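Local coordinates for RimK-related lysine biosynthesis protein (Thermococcus kodakarensis, PDB 5K2M) that probably works as an ATP-binding, magnesium-dependent ligase of the RimK family, LysX subfamily, in amino-acid biosynthesis, at residues P168-R173 with A184-S189; L226-F231 with N240-N245; F161-E166 with S233-L238. All coordinates share one frame; numbering follows the deposited sequence.

Interaction 1: P168-R173 with A184-S189. With ADP (adenosine-5'-diphosphate), chain O; PO4 (phosphate ion), chain P.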
loop_
_atom_site.group_PDB
_atom_site.type_symbol
_atom_site.label_atom_id
_atom_site.label_comp_id
_atom_site.label_asym_id
_atom_site.label_seq_id
_atom_site.Cartn_x
_atom_site.Cartn_y
_atom_site.Cartn_z
ATOM N N PRO A 168 -33.418 -56.212 19.979
ATOM C CA PRO A 168 -33.471 -57.680 19.966
ATOM C C PRO A 168 -32.294 -58.323 19.218
ATOM O O PRO A 168 -32.493 -59.008 18.225
ATOM C CB PRO A 168 -34.802 -57.964 19.263
ATOM C CG PRO A 168 -34.982 -56.808 18.328
ATOM C CD PRO A 168 -34.313 -55.616 18.968
ATOM N N GLY A 169 -31.071 -58.084 19.690
ATOM C CA GLY A 169 -29.870 -58.692 19.104
ATOM C C GLY A 169 -29.504 -58.215 17.706
ATOM O O GLY A 169 -28.696 -58.844 17.027
ATOM N N ARG A 170 -30.069 -57.087 17.283
ATOM C CA ARG A 170 -29.883 -56.589 15.919
ATOM C C ARG A 170 -30.382 -55.163 15.797
ATOM O O ARG A 170 -31.149 -54.684 16.627
ATOM C CB ARG A 170 -30.678 -57.444 14.928
ATOM C CG ARG A 170 -32.186 -57.268 15.083
ATOM C CD ARG A 170 -33.002 -58.332 14.377
ATOM N NE ARG A 170 -34.420 -57.989 14.381
ATOM C CZ ARG A 170 -35.385 -58.741 13.850
ATOM N NH1 ARG A 170 -35.104 -59.896 13.261
ATOM N NH2 ARG A 170 -36.648 -58.334 13.902
ATOM N N ASP A 171 -29.971 -54.494 14.731
ATOM C CA ASP A 171 -30.626 -53.266 14.335
ATOM C C ASP A 171 -30.878 -53.307 12.838
ATOM O O ASP A 171 -30.672 -54.343 12.198
ATOM C CB ASP A 171 -29.852 -52.033 14.812
ATOM C CG ASP A 171 -28.654 -51.695 13.952
ATOM O OD1 ASP A 171 -28.131 -52.563 13.235
ATOM O OD2 ASP A 171 -28.220 -50.526 14.019
ATOM N N ILE A 172 -31.359 -52.198 12.290
ATOM C CA ILE A 172 -31.850 -52.175 10.909
ATOM C C ILE A 172 -31.089 -51.116 10.149
ATOM O O ILE A 172 -30.853 -50.029 10.656
ATOM C CB ILE A 172 -33.367 -51.874 10.861
ATOM C CG1 ILE A 172 -34.152 -53.054 11.443
ATOM C CG2 ILE A 172 -33.837 -51.560 9.433
ATOM C CD1 ILE A 172 -35.518 -52.652 11.972
ATOM N N ARG A 173 -30.690 -51.460 8.936
ATOM C CA ARG A 173 -30.029 -50.538 8.054
ATOM C C ARG A 173 -30.821 -50.459 6.757
ATOM O O ARG A 173 -30.921 -51.447 6.046
ATOM C CB ARG A 173 -28.614 -51.037 7.798
ATOM C CG ARG A 173 -27.921 -50.352 6.646
ATOM C CD ARG A 173 -27.760 -48.861 6.897
ATOM N NE ARG A 173 -26.492 -48.453 6.312
ATOM C CZ ARG A 173 -25.452 -47.932 6.947
ATOM N NH1 ARG A 173 -25.463 -47.648 8.243
ATOM N NH2 ARG A 173 -24.385 -47.638 6.226
ATOM N N ALA A 184 -33.493 -52.754 2.638
ATOM C CA ALA A 184 -33.107 -52.800 4.044
ATOM C C ALA A 184 -32.613 -54.164 4.466
ATOM O O ALA A 184 -32.998 -55.194 3.892
ATOM C CB ALA A 184 -34.268 -52.375 4.935
ATOM N N ILE A 185 -31.755 -54.147 5.490
ATOM C CA ILE A 185 -31.211 -55.354 6.111
ATOM C C ILE A 185 -31.298 -55.268 7.629
ATOM O O ILE A 185 -31.391 -54.172 8.192
ATOM C CB ILE A 185 -29.725 -55.564 5.765
ATOM C CG1 ILE A 185 -28.882 -54.341 6.188
ATOM C CG2 ILE A 185 -29.565 -55.825 4.281
ATOM C CD1 ILE A 185 -27.385 -54.588 6.205
ATOM N N TYR A 186 -31.285 -56.427 8.281
ATOM C CA TYR A 186 -30.976 -56.493 9.690
ATOM C C TYR A 186 -29.456 -56.645 9.786
ATOM O O TYR A 186 -28.843 -57.248 8.904
ATOM C CB TYR A 186 -31.675 -57.674 10.363
ATOM C CG TYR A 186 -33.191 -57.594 10.345
ATOM C CD1 TYR A 186 -33.866 -56.674 11.137
ATOM C CD2 TYR A 186 -33.951 -58.455 9.544
ATOM C CE1 TYR A 186 -35.253 -56.600 11.118
ATOM C CE2 TYR A 186 -35.333 -58.385 9.516
ATOM C CZ TYR A 186 -35.976 -57.460 10.308
ATOM O OH TYR A 186 -37.341 -57.385 10.291
ATOM N N ARG A 187 -28.861 -56.062 10.824
ATOM C CA ARG A 187 -27.475 -56.325 11.196
ATOM C C ARG A 187 -27.471 -57.022 12.559
ATOM O O ARG A 187 -27.741 -56.385 13.575
ATOM C CB ARG A 187 -26.673 -55.022 11.264
ATOM C CG ARG A 187 -26.531 -54.293 9.934
ATOM C CD ARG A 187 -25.686 -53.035 10.049
ATOM N NE ARG A 187 -26.343 -51.991 10.836
ATOM C CZ ARG A 187 -25.989 -50.703 10.849
ATOM N NH1 ARG A 187 -24.978 -50.249 10.115
ATOM N NH2 ARG A 187 -26.673 -49.849 11.592
ATOM N N TYR A 188 -27.188 -58.327 12.563
ATOM C CA TYR A 188 -27.195 -59.152 13.776
ATOM C C TYR A 188 -25.827 -59.173 14.456
ATOM O O TYR A 188 -24.794 -59.218 13.794
ATOM C CB TYR A 188 -27.587 -60.608 13.446
ATOM C CG TYR A 188 -29.060 -60.828 13.153
ATOM C CD1 TYR A 188 -29.967 -61.052 14.181
ATOM C CD2 TYR A 188 -29.544 -60.814 11.845
ATOM C CE1 TYR A 188 -31.315 -61.252 13.921
ATOM C CE2 TYR A 188 -30.892 -61.011 11.575
ATOM C CZ TYR A 188 -31.770 -61.233 12.619
ATOM O OH TYR A 188 -33.101 -61.434 12.368
ATOM N N SER A 189 -25.835 -59.189 15.784
ATOM C CA SER A 189 -24.607 -59.338 16.561
ATOM C C SER A 189 -24.964 -59.784 17.966
ATOM O O SER A 189 -26.031 -59.461 18.472
ATOM C CB SER A 189 -23.827 -58.017 16.617
ATOM O OG SER A 189 -22.632 -58.139 17.373
HETATM P PB ADP O . -21.924 -45.143 13.961
HETATM O O1B ADP O . -22.488 -46.375 13.309
HETATM O O2B ADP O . -20.561 -45.337 14.580
HETATM O O3B ADP O . -21.969 -43.888 13.126
HETATM P PA ADP O . -24.293 -45.496 15.589
HETATM O O1A ADP O . -24.984 -46.009 14.341
HETATM O O2A ADP O . -25.068 -44.510 16.401
HETATM O O3A ADP O . -22.853 -44.867 15.259
HETATM O "O5'" ADP O . -23.916 -46.733 16.537
HETATM C "C5'" ADP O . -23.354 -47.918 16.019
HETATM C "C4'" ADP O . -24.155 -49.118 16.494
HETATM O "O4'" ADP O . -24.130 -49.172 17.925
HETATM C "C3'" ADP O . -25.621 -49.116 16.089
HETATM O "O3'" ADP O . -25.823 -49.739 14.811
HETATM C "C2'" ADP O . -26.248 -49.905 17.222
HETATM O "O2'" ADP O . -26.124 -51.313 17.027
HETATM C "C1'" ADP O . -25.407 -49.552 18.425
HETATM N N9 ADP O . -26.002 -48.418 19.147
HETATM C C8 ADP O . -25.735 -47.111 18.946
HETATM N N7 ADP O . -26.463 -46.325 19.759
HETATM C C5 ADP O . -27.230 -47.151 20.493
HETATM C C6 ADP O . -28.217 -46.991 21.560
HETATM N N6 ADP O . -28.550 -45.760 22.003
HETATM N N1 ADP O . -28.772 -48.111 22.065
HETATM C C2 ADP O . -28.452 -49.338 21.631
HETATM N N3 ADP O . -27.561 -49.567 20.666
HETATM C C4 ADP O . -26.928 -48.529 20.080
HETATM P P PO4 P . -22.284 -46.591 10.030
HETATM O O1 PO4 P . -23.444 -47.118 10.841
HETATM O O2 PO4 P . -21.110 -47.560 10.041
HETATM O O3 PO4 P . -22.760 -46.407 8.611
HETATM O O4 PO4 P . -21.793 -45.295 10.601
#

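Interaction 2: L226-F231 with N240-N245. With MG (magnesium ion), chain R; MG (magnesium ion), chain Q; ADP (adenosine-5'-diphosphate), chain O.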
loop_
_atom_site.group_PDB
_atom_site.type_symbol
_atom_site.label_atom_id
_atom_site.label_comp_id
_atom_site.label_asym_id
_atom_site.label_seq_id
_atom_site.Cartn_x
_atom_site.Cartn_y
_atom_site.Cartn_z
ATOM N N LEU A 226 -29.017 -41.698 1.299
ATOM C CA LEU A 226 -28.766 -41.906 2.719
ATOM C C LEU A 226 -28.904 -43.362 3.128
ATOM O O LEU A 226 -29.860 -44.043 2.745
ATOM C CB LEU A 226 -29.722 -41.050 3.570
ATOM C CG LEU A 226 -29.523 -39.528 3.557
ATOM C CD1 LEU A 226 -30.622 -38.857 4.369
ATOM C CD2 LEU A 226 -28.147 -39.111 4.071
ATOM N N ALA A 227 -27.938 -43.826 3.921
ATOM C CA ALA A 227 -28.085 -45.067 4.667
ATOM C C ALA A 227 -28.566 -44.699 6.048
ATOM O O ALA A 227 -27.916 -43.944 6.756
ATOM C CB ALA A 227 -26.774 -45.819 4.751
ATOM N N ILE A 228 -29.707 -45.247 6.421
ATOM C CA ILE A 228 -30.374 -44.894 7.647
ATOM C C ILE A 228 -30.271 -46.067 8.620
ATOM O O ILE A 228 -30.394 -47.218 8.204
ATOM C CB ILE A 228 -31.842 -44.549 7.349
ATOM C CG1 ILE A 228 -31.889 -43.440 6.287
ATOM C CG2 ILE A 228 -32.561 -44.126 8.633
ATOM C CD1 ILE A 228 -33.207 -43.306 5.581
ATOM N N ASP A 229 -30.004 -45.762 9.894
ATOM C CA ASP A 229 -29.947 -46.766 10.971
ATOM C C ASP A 229 -31.184 -46.684 11.867
ATOM O O ASP A 229 -31.454 -45.636 12.447
ATOM C CB ASP A 229 -28.739 -46.540 11.872
ATOM C CG ASP A 229 -27.413 -46.698 11.150
ATOM O OD1 ASP A 229 -27.368 -46.602 9.908
ATOM O OD2 ASP A 229 -26.398 -46.903 11.852
ATOM N N ILE A 230 -31.896 -47.801 12.013
ATOM C CA ILE A 230 -33.141 -47.845 12.776
ATOM C C ILE A 230 -33.038 -48.890 13.901
ATOM O O ILE A 230 -32.417 -49.935 13.718
ATOM C CB ILE A 230 -34.333 -48.143 11.830
ATOM C CG1 ILE A 230 -34.570 -46.950 10.895
ATOM C CG2 ILE A 230 -35.602 -48.448 12.609
ATOM C CD1 ILE A 230 -35.452 -47.251 9.694
ATOM N N PHE A 231 -33.622 -48.588 15.063
ATOM C CA PHE A 231 -33.676 -49.529 16.185
ATOM C C PHE A 231 -35.097 -49.997 16.457
ATOM O O PHE A 231 -36.029 -49.192 16.473
ATOM C CB PHE A 231 -33.203 -48.889 17.493
ATOM C CG PHE A 231 -31.789 -48.364 17.478
ATOM C CD1 PHE A 231 -30.875 -48.732 16.505
ATOM C CD2 PHE A 231 -31.371 -47.508 18.495
ATOM C CE1 PHE A 231 -29.586 -48.256 16.537
ATOM C CE2 PHE A 231 -30.080 -47.022 18.531
ATOM C CZ PHE A 231 -29.181 -47.397 17.546
ATOM N N ASN A 240 -32.018 -43.746 14.508
ATOM C CA ASN A 240 -30.845 -43.477 15.316
ATOM C C ASN A 240 -29.947 -42.461 14.626
ATOM O O ASN A 240 -29.568 -41.436 15.204
ATOM C CB ASN A 240 -30.070 -44.766 15.579
ATOM C CG ASN A 240 -28.707 -44.503 16.192
ATOM O OD1 ASN A 240 -28.593 -43.747 17.152
ATOM N ND2 ASN A 240 -27.667 -45.110 15.631
ATOM N N GLU A 241 -29.641 -42.754 13.371
ATOM C CA GLU A 241 -28.612 -42.062 12.643
ATOM C C GLU A 241 -28.881 -42.135 11.149
ATOM O O GLU A 241 -29.556 -43.045 10.692
ATOM C CB GLU A 241 -27.314 -42.794 12.937
ATOM C CG GLU A 241 -26.109 -42.090 12.423
ATOM C CD GLU A 241 -24.975 -43.010 12.075
ATOM O OE1 GLU A 241 -25.130 -44.250 11.974
ATOM O OE2 GLU A 241 -23.909 -42.442 11.856
ATOM N N VAL A 242 -28.333 -41.186 10.398
ATOM C CA VAL A 242 -28.284 -41.256 8.934
ATOM C C VAL A 242 -26.814 -41.106 8.510
ATOM O O VAL A 242 -26.027 -40.526 9.246
ATOM C CB VAL A 242 -29.186 -40.184 8.283
ATOM C CG1 VAL A 242 -30.647 -40.407 8.677
ATOM C CG2 VAL A 242 -28.761 -38.781 8.682
ATOM N N ASN A 243 -26.451 -41.639 7.343
ATOM C CA ASN A 243 -25.051 -41.687 6.897
ATOM C C ASN A 243 -24.927 -41.261 5.439
ATOM O O ASN A 243 -25.514 -41.905 4.576
ATOM C CB ASN A 243 -24.523 -43.102 7.029
ATOM C CG ASN A 243 -24.438 -43.563 8.463
ATOM O OD1 ASN A 243 -23.470 -43.252 9.172
ATOM N ND2 ASN A 243 -25.437 -44.336 8.903
ATOM N N PRO A 244 -24.172 -40.184 5.153
ATOM C CA PRO A 244 -24.064 -39.650 3.791
ATOM C C PRO A 244 -22.970 -40.224 2.873
ATOM O O PRO A 244 -22.858 -39.776 1.733
ATOM C CB PRO A 244 -23.817 -38.165 4.035
ATOM C CG PRO A 244 -23.032 -38.138 5.297
ATOM C CD PRO A 244 -23.510 -39.300 6.132
ATOM N N ASN A 245 -22.168 -41.178 3.330
ATOM C CA ASN A 245 -21.248 -41.892 2.424
ATOM C C ASN A 245 -21.466 -43.385 2.576
ATOM O O ASN A 245 -20.590 -44.122 3.010
ATOM C CB ASN A 245 -19.774 -41.529 2.679
ATOM C CG ASN A 245 -18.829 -42.017 1.554
ATOM O OD1 ASN A 245 -19.264 -42.504 0.501
ATOM N ND2 ASN A 245 -17.523 -41.881 1.786
HETATM MG MG MG R . -22.816 -43.786 11.005
HETATM MG MG MG Q . -24.514 -46.451 12.408
HETATM P PB ADP O . -21.924 -45.143 13.961
HETATM O O1B ADP O . -22.488 -46.375 13.309
HETATM O O2B ADP O . -20.561 -45.337 14.580
HETATM O O3B ADP O . -21.969 -43.888 13.126
HETATM P PA ADP O . -24.293 -45.496 15.589
HETATM O O1A ADP O . -24.984 -46.009 14.341
HETATM O O2A ADP O . -25.068 -44.510 16.401
HETATM O O3A ADP O . -22.853 -44.867 15.259
HETATM O "O5'" ADP O . -23.916 -46.733 16.537
HETATM C "C5'" ADP O . -23.354 -47.918 16.019
HETATM C "C4'" ADP O . -24.155 -49.118 16.494
HETATM O "O4'" ADP O . -24.130 -49.172 17.925
HETATM C "C3'" ADP O . -25.621 -49.116 16.089
HETATM O "O3'" ADP O . -25.823 -49.739 14.811
HETATM C "C2'" ADP O . -26.248 -49.905 17.222
HETATM O "O2'" ADP O . -26.124 -51.313 17.027
HETATM C "C1'" ADP O . -25.407 -49.552 18.425
HETATM N N9 ADP O . -26.002 -48.418 19.147
HETATM C C8 ADP O . -25.735 -47.111 18.946
HETATM N N7 ADP O . -26.463 -46.325 19.759
HETATM C C5 ADP O . -27.230 -47.151 20.493
HETATM C C6 ADP O . -28.217 -46.991 21.560
HETATM N N6 ADP O . -28.550 -45.760 22.003
HETATM N N1 ADP O . -28.772 -48.111 22.065
HETATM C C2 ADP O . -28.452 -49.338 21.631
HETATM N N3 ADP O . -27.561 -49.567 20.666
HETATM C C4 ADP O . -26.928 -48.529 20.080
HETATM O O HOH W 1 -24.533 -48.560 12.836
HETATM O O HOH W 2 -21.446 -42.076 10.738
#

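Interaction 3: F161-E166 with S233-L238. With ADP (adenosine-5'-diphosphate), chain O.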
loop_
_atom_site.group_PDB
_atom_site.type_symbol
_atom_site.label_atom_id
_atom_site.label_comp_id
_atom_site.label_asym_id
_atom_site.label_seq_id
_atom_site.Cartn_x
_atom_site.Cartn_y
_atom_site.Cartn_z
ATOM N N PHE A 161 -25.293 -37.914 23.826
ATOM C CA PHE A 161 -25.684 -39.128 24.538
ATOM C C PHE A 161 -27.089 -39.559 24.128
ATOM O O PHE A 161 -27.911 -38.733 23.799
ATOM C CB PHE A 161 -25.737 -38.868 26.047
ATOM C CG PHE A 161 -24.426 -38.518 26.672
ATOM C CD1 PHE A 161 -23.562 -39.510 27.105
ATOM C CD2 PHE A 161 -24.074 -37.196 26.885
ATOM C CE1 PHE A 161 -22.364 -39.191 27.726
ATOM C CE2 PHE A 161 -22.872 -36.874 27.496
ATOM C CZ PHE A 161 -22.018 -37.873 27.917
ATOM N N GLN A 162 -27.346 -40.859 24.170
ATOM C CA GLN A 162 -28.692 -41.403 24.030
ATOM C C GLN A 162 -28.996 -42.327 25.193
ATOM O O GLN A 162 -28.087 -42.834 25.836
ATOM C CB GLN A 162 -28.813 -42.226 22.750
ATOM C CG GLN A 162 -28.766 -41.432 21.461
ATOM C CD GLN A 162 -28.794 -42.343 20.245
ATOM O OE1 GLN A 162 -28.131 -43.366 20.227
ATOM N NE2 GLN A 162 -29.555 -41.972 19.230
ATOM N N GLU A 163 -30.276 -42.534 25.467
ATOM C CA GLU A 163 -30.708 -43.669 26.280
ATOM C C GLU A 163 -30.198 -44.959 25.647
ATOM O O GLU A 163 -30.162 -45.071 24.422
ATOM C CB GLU A 163 -32.240 -43.728 26.368
ATOM C CG GLU A 163 -32.931 -44.021 25.043
ATOM C CD GLU A 163 -34.448 -44.029 25.138
ATOM O OE1 GLU A 163 -34.988 -44.284 26.227
ATOM O OE2 GLU A 163 -35.111 -43.762 24.120
ATOM N N PHE A 164 -29.819 -45.938 26.463
ATOM C CA PHE A 164 -29.488 -47.256 25.921
ATOM C C PHE A 164 -30.782 -47.946 25.509
ATOM O O PHE A 164 -31.676 -48.159 26.329
ATOM C CB PHE A 164 -28.734 -48.112 26.928
ATOM C CG PHE A 164 -28.451 -49.515 26.446
ATOM C CD1 PHE A 164 -27.448 -49.760 25.514
ATOM C CD2 PHE A 164 -29.171 -50.593 26.939
ATOM C CE1 PHE A 164 -27.182 -51.048 25.076
ATOM C CE2 PHE A 164 -28.899 -51.885 26.509
ATOM C CZ PHE A 164 -27.912 -52.111 25.568
ATOM N N VAL A 165 -30.886 -48.273 24.227
ATOM C CA VAL A 165 -32.058 -48.961 23.717
ATOM C C VAL A 165 -31.808 -50.468 23.726
ATOM O O VAL A 165 -30.787 -50.934 23.219
ATOM C CB VAL A 165 -32.414 -48.472 22.306
ATOM C CG1 VAL A 165 -33.615 -49.232 21.771
ATOM C CG2 VAL A 165 -32.674 -46.971 22.320
ATOM N N GLU A 166 -32.740 -51.218 24.318
ATOM C CA GLU A 166 -32.648 -52.674 24.382
ATOM C C GLU A 166 -33.209 -53.243 23.095
ATOM O O GLU A 166 -34.418 -53.370 22.942
ATOM C CB GLU A 166 -33.411 -53.223 25.590
ATOM C CG GLU A 166 -32.815 -52.798 26.926
ATOM C CD GLU A 166 -33.604 -53.308 28.120
ATOM O OE1 GLU A 166 -33.636 -52.602 29.146
ATOM O OE2 GLU A 166 -34.202 -54.406 28.039
ATOM N N SER A 233 -37.439 -51.239 19.418
ATOM C CA SER A 233 -37.504 -51.127 20.869
ATOM C C SER A 233 -38.918 -51.425 21.330
ATOM O O SER A 233 -39.839 -51.474 20.514
ATOM C CB SER A 233 -37.111 -49.718 21.311
ATOM O OG SER A 233 -38.147 -48.798 21.037
ATOM N N GLU A 234 -39.083 -51.592 22.640
ATOM C CA GLU A 234 -40.399 -51.826 23.245
ATOM C C GLU A 234 -41.408 -50.714 22.918
ATOM O O GLU A 234 -42.608 -50.925 23.025
ATOM C CB GLU A 234 -40.280 -52.026 24.772
ATOM C CG GLU A 234 -39.828 -50.798 25.564
ATOM C CD GLU A 234 -39.402 -51.117 26.999
ATOM O OE1 GLU A 234 -39.945 -52.074 27.595
ATOM O OE2 GLU A 234 -38.522 -50.405 27.543
ATOM N N LYS A 235 -40.918 -49.544 22.513
ATOM C CA LYS A 235 -41.784 -48.431 22.100
ATOM C C LYS A 235 -41.852 -48.262 20.577
ATOM O O LYS A 235 -42.208 -47.199 20.085
ATOM C CB LYS A 235 -41.358 -47.116 22.782
ATOM C CG LYS A 235 -39.881 -46.760 22.676
ATOM C CD LYS A 235 -39.585 -45.443 23.375
ATOM C CE LYS A 235 -38.085 -45.242 23.567
ATOM N NZ LYS A 235 -37.754 -43.873 24.050
ATOM N N GLY A 236 -41.533 -49.318 19.834
ATOM C CA GLY A 236 -41.568 -49.270 18.379
ATOM C C GLY A 236 -40.240 -48.841 17.776
ATOM O O GLY A 236 -39.209 -48.765 18.463
ATOM N N LEU A 237 -40.280 -48.543 16.485
ATOM C CA LEU A 237 -39.083 -48.210 15.728
ATOM C C LEU A 237 -38.597 -46.789 16.025
ATOM O O LEU A 237 -39.397 -45.868 16.179
ATOM C CB LEU A 237 -39.339 -48.384 14.232
ATOM C CG LEU A 237 -39.772 -49.792 13.809
ATOM C CD1 LEU A 237 -40.148 -49.793 12.334
ATOM C CD2 LEU A 237 -38.689 -50.821 14.090
ATOM N N LEU A 238 -37.282 -46.631 16.118
ATOM C CA LEU A 238 -36.663 -45.326 16.344
ATOM C C LEU A 238 -35.552 -45.138 15.323
ATOM O O LEU A 238 -34.807 -46.082 15.028
ATOM C CB LEU A 238 -36.055 -45.244 17.753
ATOM C CG LEU A 238 -36.917 -45.714 18.926
ATOM C CD1 LEU A 238 -36.065 -46.070 20.131
ATOM C CD2 LEU A 238 -37.959 -44.659 19.283
HETATM P PB ADP O . -21.924 -45.143 13.961
HETATM O O1B ADP O . -22.488 -46.375 13.309
HETATM O O2B ADP O . -20.561 -45.337 14.580
HETATM O O3B ADP O . -21.969 -43.888 13.126
HETATM P PA ADP O . -24.293 -45.496 15.589
HETATM O O1A ADP O . -24.984 -46.009 14.341
HETATM O O2A ADP O . -25.068 -44.510 16.401
HETATM O O3A ADP O . -22.853 -44.867 15.259
HETATM O "O5'" ADP O . -23.916 -46.733 16.537
HETATM C "C5'" ADP O . -23.354 -47.918 16.019
HETATM C "C4'" ADP O . -24.155 -49.118 16.494
HETATM O "O4'" ADP O . -24.130 -49.172 17.925
HETATM C "C3'" ADP O . -25.621 -49.116 16.089
HETATM O "O3'" ADP O . -25.823 -49.739 14.811
HETATM C "C2'" ADP O . -26.248 -49.905 17.222
HETATM O "O2'" ADP O . -26.124 -51.313 17.027
HETATM C "C1'" ADP O . -25.407 -49.552 18.425
HETATM N N9 ADP O . -26.002 -48.418 19.147
HETATM C C8 ADP O . -25.735 -47.111 18.946
HETATM N N7 ADP O . -26.463 -46.325 19.759
HETATM C C5 ADP O . -27.230 -47.151 20.493
HETATM C C6 ADP O . -28.217 -46.991 21.560
HETATM N N6 ADP O . -28.550 -45.760 22.003
HETATM N N1 ADP O . -28.772 -48.111 22.065
HETATM C C2 ADP O . -28.452 -49.338 21.631
HETATM N N3 ADP O . -27.561 -49.567 20.666
HETATM C C4 ADP O . -26.928 -48.529 20.080
#

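Interaction 1: P168-R173 with A184-S189
Asp171 and Arg187 exchange backbone hydrogen bonds, as do Arg173 and Ile185, and strands 170-173 and 184-188 run antiparallel, their axes 4.5 Å apart at closest approach. Arg170-Tyr188 and Ile172-Tyr186 are the non-hydrogen-bonded pairs, and Ser189 N donates to Gly169 O at 3.1 Å. On the face that carries Asp171, Arg173, Ile185 and Arg187, the Arg187 chain bends at chi3 (-68°) and takes the Asp171 carboxylate side-on, NE to OD1 and NH2 to OD2, each 3.0 Å, the two flat groups nearly coplanar. OD2 also accepts from the ribose O3' of ADP at 2.6 Å, and OD1 is bound by the hydroxyl of Thr194. Arg173 CB lies over the rim of one face of the Arg187 guanidinium. Arg173 NH1 donates to O3 of a phosphate ion, probably from the crystallisation liquor, at 3.0 Å, and forms a salt bridge with Asp229, which Arg187 NH2 also reaches. With an alanine at Arg187, the Asp171 carboxylate would probably lose its two-nitrogen grip and be freer to swing away from the ribose. On the other face the extended Arg170 lays its guanidinium on the Tyr186 ring, planes 14° and centres 3.8 Å apart, a cation-pi stack. Its CB sits over the Tyr188 ring, while NH1 donates within the guanidinium plane to Tyr188 OH at 2.7 Å. Arg170 NH2 forms a salt bridge with Glu232. The hairpin thus separates its chemistry: one face offers the ribose a fixed carboxylate and gathers arginines around anions, the other stacks an arginine on one tyrosine and bonds its edge to a second.

Interaction 2: L226-F231 with N240-N245
Asp229 faces both Asn240 and Glu241 in a classic beta bulge of the antiparallel hairpin 225-233/236-243, the part of this ATP-grasp domain that carries the metal ligands. Asn240 N donates to Asp229 O, and Asp229 N to Glu241 O at 2.9 Å in a nearly straight bond. Ala227 N binds Asn243 O. The side chains of Asp229 and Glu241 run alongside each other with carboxylate planes 89° apart, and Glu241 OE1 is shared by two magnesium ions. The first is bound by Asp229 OD2 at 2.0 Å, Glu241 OE1 at 2.3 Å, two ADP oxygens and a water. The second is also bound by Glu241 OE2 at 1.9 Å, Asn243 OD1 at 2.0 Å, ADP O3B and another water. An oxygen of the separate phosphate ion completes each shell, O1 on the first and O4 on the second. Arg173 forms a salt bridge with Asp229 OD1, and Lys83 donates to Glu241 OE2. Asn240 has its CG anti to the backbone N (chi1 169°), which carries ND2 to ADP O2A at 2.8 Å. Its CB rests over one face of the Phe231 ring, 3.7 Å from the centroid, and Phe231 CE2 meets adenine C5 at 3.5 Å. On the opposite side of the hairpin, Ile228 packs against Val242. The metals probably make the close approach of Asp229 OD2 and Glu241 OE1 tolerable, and are likely to offset the diphosphate charge as well.

Interaction 3: F161-E166 with S233-L238
Glu163 and Lys235 both place CG between the backbone N and the carbonyl carbon (chi1 66° and 51°) and then run extended, and the two chains come at each other from opposite directions. Lys235 NZ donates to Glu163 OE2 at 2.6 Å, on the syn lone pair of the carboxylate, in a salt bridge. The same oxygen accepts from the backbone N of Glu98. Val165 adds the apolar part of the contact, its CG1 touching Ser233 CB at 3.6 Å and its CG2 lying 4.1 Å from Leu238 CD1. Lys235 is carried by the type I turn from Ser233 to Gly236, which Ser233 OG braces twice: it donates to Gly236 O at 2.8 Å and accepts from Lys235 N at 3.2 Å, an ST turn. Segment 161-166 meets the adenine of ADP with two backbone atoms and one side chain: Glu163 O and the side-chain Gln162 OE1 each accept from N6 at 3.0 Å, and Val165 N donates to N1 at the same length. The purine edge is thus read by the chain just beside the salt bridge. Strand 159-163 lies between strands 99-102 and 119-122 of a four-stranded antiparallel sheet, whereas 233-238 holds the turn that joins strands 225-233 and 236-243 of the five-stranded sheet, the latter at its edge within this chain. Leu238 also packs on Pro97, and Leu237 is turned to helix 208-219.

How the interactions relate
All three contacts lie within the RimK-like ATP-grasp domain and touch the same ADP, with centres 13 to 15 Å apart. Along the chain interaction 1 closes before interaction 2 opens and is nested in the loop closed by interaction 3, whose segments alternate with those of interaction 2. Interactions 1 and 2 are two hairpins of one five-stranded antiparallel sheet, joined where strands 170-177 and 225-233 lie side by side. Interaction 3 ties strand 236-243 of that sheet to the separate four-stranded one, and Gln162 NE2, bonded to Asn240 OD1, joins interactions 2 and 3. Ribose, metal-bound diphosphate and adenine are thus held in turn, the nucleotide lying between the two sheets.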